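Local coordinates for VirK protein (Legionella pneumophila, PDB 5XTA) that is of unknown function but belongs to the bacterial VirK family and is probably exported by type II secretion, at residues T21-L26 and S37-V42. The protein carries 3 engineered substitutions. Residues are numbered along the deposited sequence; the frame is centred on the assembly and turned at random.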
ATOM      1  N   THR A  21      -1.229  -2.898 -12.883  1.00 23.04           N
ATOM      2  CA  THR A  21      -0.358  -3.974 -12.421  1.00 23.03           C
ATOM      3  C   THR A  21       0.616  -4.357 -13.534  1.00 23.42           C
ATOM      4  O   THR A  21       0.214  -4.572 -14.686  1.00 23.07           O
ATOM      5  CB  THR A  21      -1.171  -5.203 -11.962  1.00 22.54           C
ATOM      6  OG1 THR A  21      -1.968  -4.841 -10.833  1.00 22.02           O
ATOM      7  CG2 THR A  21      -0.257  -6.346 -11.526  1.00 22.91           C
ATOM      8  N   PHE A  22       1.891  -4.451 -13.162  1.00 24.65           N
ATOM      9  CA  PHE A  22       2.977  -4.897 -14.032  1.00 25.25           C
ATOM     10  C   PHE A  22       3.321  -6.352 -13.720  1.00 25.91           C
ATOM     11  O   PHE A  22       3.572  -6.692 -12.552  1.00 23.53           O
ATOM     12  CB  PHE A  22       4.227  -4.040 -13.860  1.00 26.28           C
ATOM     13  CG  PHE A  22       3.994  -2.605 -14.140  1.00 28.51           C
ATOM     14  CD1 PHE A  22       3.814  -2.166 -15.436  1.00 30.43           C
ATOM     15  CD2 PHE A  22       3.874  -1.686 -13.108  1.00 32.51           C
ATOM     16  CE1 PHE A  22       3.567  -0.827 -15.715  1.00 30.62           C
ATOM     17  CE2 PHE A  22       3.595  -0.357 -13.386  1.00 32.84           C
ATOM     18  CZ  PHE A  22       3.466   0.072 -14.694  1.00 31.45           C
ATOM     19  N   VAL A  23       3.287  -7.180 -14.775  1.00 25.40           N
ATOM     20  CA  VAL A  23       3.730  -8.569 -14.729  1.00 25.93           C
ATOM     21  C   VAL A  23       4.938  -8.758 -15.656  1.00 25.93           C
ATOM     22  O   VAL A  23       4.870  -8.536 -16.872  1.00 24.25           O
ATOM     23  CB  VAL A  23       2.599  -9.547 -15.040  1.00 27.75           C
ATOM     24  CG1 VAL A  23       3.061 -10.978 -14.838  1.00 29.33           C
ATOM     25  CG2 VAL A  23       1.415  -9.295 -14.118  1.00 27.14           C
ATOM     26  N   ILE A  24       6.054  -9.132 -15.061  1.00 25.28           N
ATOM     27  CA  ILE A  24       7.296  -9.245 -15.769  1.00 28.39           C
ATOM     28  C   ILE A  24       7.789 -10.652 -15.756  1.00 30.32           C
ATOM     29  O   ILE A  24       7.952 -11.258 -14.683  1.00 30.56           O
ATOM     30  CB  ILE A  24       8.330  -8.319 -15.159  1.00 31.15           C
ATOM     31  CG1 ILE A  24       7.636  -6.962 -15.085  1.00 33.58           C
ATOM     32  CG2 ILE A  24       9.624  -8.323 -15.993  1.00 34.48           C
ATOM     33  CD1 ILE A  24       8.498  -5.764 -14.985  1.00 36.64           C
ATOM     34  N   ASN A  25       8.059 -11.150 -16.959  1.00 30.63           N
ATOM     35  CA  ASN A  25       8.630 -12.495 -17.153  1.00 32.65           C
ATOM     36  C   ASN A  25      10.115 -12.366 -17.482  1.00 33.21           C
ATOM     37  O   ASN A  25      10.506 -12.050 -18.629  1.00 29.77           O
ATOM     38  CB  ASN A  25       7.828 -13.215 -18.226  1.00 32.90           C
ATOM     39  CG  ASN A  25       8.198 -14.679 -18.378  1.00 35.72           C
ATOM     40  OD1 ASN A  25       9.155 -15.190 -17.801  1.00 34.37           O
ATOM     41  ND2 ASN A  25       7.401 -15.363 -19.162  1.00 37.05           N
ATOM     42  N   LEU A  26      10.933 -12.552 -16.446  1.00 35.46           N
ATOM     43  CA  LEU A  26      12.371 -12.266 -16.493  1.00 40.01           C
ATOM     44  C   LEU A  26      13.163 -13.003 -17.575  1.00 41.60           C
ATOM     45  O   LEU A  26      14.123 -12.461 -18.117  1.00 41.10           O
ATOM     46  CB  LEU A  26      13.011 -12.565 -15.148  1.00 43.95           C
ATOM     47  CG  LEU A  26      13.099 -11.435 -14.119  1.00 46.66           C
ATOM     48  CD1 LEU A  26      11.873 -10.559 -14.051  1.00 47.29           C
ATOM     49  CD2 LEU A  26      13.395 -12.027 -12.753  1.00 50.90           C
ATOM     50  N   SER A  37      14.761 -17.625 -13.855  1.00 58.63           N
ATOM     51  CA  SER A  37      13.447 -17.595 -14.448  1.00 51.51           C
ATOM     52  C   SER A  37      12.407 -17.350 -13.345  1.00 46.95           C
ATOM     53  O   SER A  37      12.342 -18.073 -12.341  1.00 42.58           O
ATOM     54  CB  SER A  37      13.187 -18.917 -15.149  1.00 55.39           C
ATOM     55  OG  SER A  37      12.097 -18.822 -16.033  1.00 62.27           O
ATOM     56  N   ALA A  38      11.658 -16.276 -13.504  1.00 39.83           N
ATOM     57  CA  ALA A  38      10.710 -15.865 -12.497  1.00 37.79           C
ATOM     58  C   ALA A  38       9.689 -14.981 -13.147  1.00 34.72           C
ATOM     59  O   ALA A  38       9.961 -14.366 -14.168  1.00 33.81           O
ATOM     60  CB  ALA A  38      11.390 -15.131 -11.345  1.00 37.95           C
ATOM     61  N   ILE A  39       8.488 -14.998 -12.597  1.00 32.55           N
ATOM     62  CA  ILE A  39       7.489 -14.032 -12.936  1.00 31.67           C
ATOM     63  C   ILE A  39       7.362 -13.119 -11.764  1.00 30.04           C
ATOM     64  O   ILE A  39       7.269 -13.577 -10.651  1.00 29.91           O
ATOM     65  CB  ILE A  39       6.176 -14.729 -13.270  1.00 34.83           C
ATOM     66  CG1 ILE A  39       6.452 -15.592 -14.525  1.00 39.48           C
ATOM     67  CG2 ILE A  39       5.041 -13.721 -13.516  1.00 31.95           C
ATOM     68  CD1 ILE A  39       5.230 -16.163 -15.220  1.00 42.86           C
ATOM     69  N   VAL A  40       7.358 -11.819 -12.017  1.00 27.43           N
ATOM     70  CA  VAL A  40       7.245 -10.836 -10.966  1.00 27.02           C
ATOM     71  C   VAL A  40       6.062  -9.934 -11.266  1.00 24.15           C
ATOM     72  O   VAL A  40       5.977  -9.353 -12.349  1.00 21.93           O
ATOM     73  CB  VAL A  40       8.503  -9.997 -10.888  1.00 30.04           C
ATOM     74  CG1 VAL A  40       8.378  -8.924  -9.807  1.00 32.83           C
ATOM     75  CG2 VAL A  40       9.668 -10.902 -10.595  1.00 32.84           C
ATOM     76  N   SER A  41       5.163  -9.820 -10.298  1.00 22.32           N
ATOM     77  CA  SER A  41       3.987  -8.977 -10.406  1.00 20.65           C
ATOM     78  C   SER A  41       4.113  -7.868  -9.374  1.00 22.07           C
ATOM     79  O   SER A  41       4.470  -8.123  -8.188  1.00 21.16           O
ATOM     80  CB  SER A  41       2.747  -9.815 -10.155  1.00 20.67           C
ATOM     81  OG  SER A  41       1.602  -9.015  -9.931  1.00 20.27           O
ATOM     82  N   VAL A  42       3.817  -6.644  -9.797  1.00 21.32           N
ATOM     83  CA  VAL A  42       3.876  -5.486  -8.882  1.00 21.72           C
ATOM     84  C   VAL A  42       2.739  -4.550  -9.246  1.00 20.29           C
ATOM     85  O   VAL A  42       2.556  -4.242 -10.403  1.00 18.80           O
ATOM     86  CB  VAL A  42       5.206  -4.682  -8.989  1.00 26.34           C
ATOM     87  CG1 VAL A  42       5.192  -3.427  -8.099  1.00 27.93           C
ATOM     88  CG2 VAL A  42       6.416  -5.535  -8.600  1.00 29.00           C
TER
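The Phe22 ring meets Val42 across the contact at a slant: its CD2 lies 3.9 Å from Val42 O, placed neither squarely over the ring face nor at its rim. With CG anti to the carbonyl carbon (chi1 -59°), the ring stands on the sheet face shared by Ile24, Val40 and Val42, where Phe80 approaches it nearly parallel and Phe116 at a steeper tilt. On the other face, with Val23, Ile39 and Ser41, OD1 of the Asn25 amide is buried by the contact with no hydrogen-bonding partner in the model. Between the two faces, strands 21-25 and 38-42 run antiparallel, 169° between their directions. Phe22 and Val42 form a hydrogen-bonded pair, Phe22 N to Val42 O and Val42 N to Phe22 O each 2.8 Å, and Ile24 pairs likewise with Val40. A longer bond, Leu26 N to Ala38 O at 3.1 Å, closes the ladder. Ser41 CA, opposite Val23, also approaches Phe22 O at 3.2 Å in a CA-H...O contact. The Val23 and Ile39 side chains cross obliquely, Val23 CG1 touching Ile39 CG2 at 3.6 Å, while the two methyls of Leu26 divide between Ala38 CB and Val40 CG2. Strand 116-119 flanks 21-25. Backbone bonds thus fix the register, and strand 38-42, bonded on one side to 21-25 and on the other to the second subunit, carries one sheet across the interface.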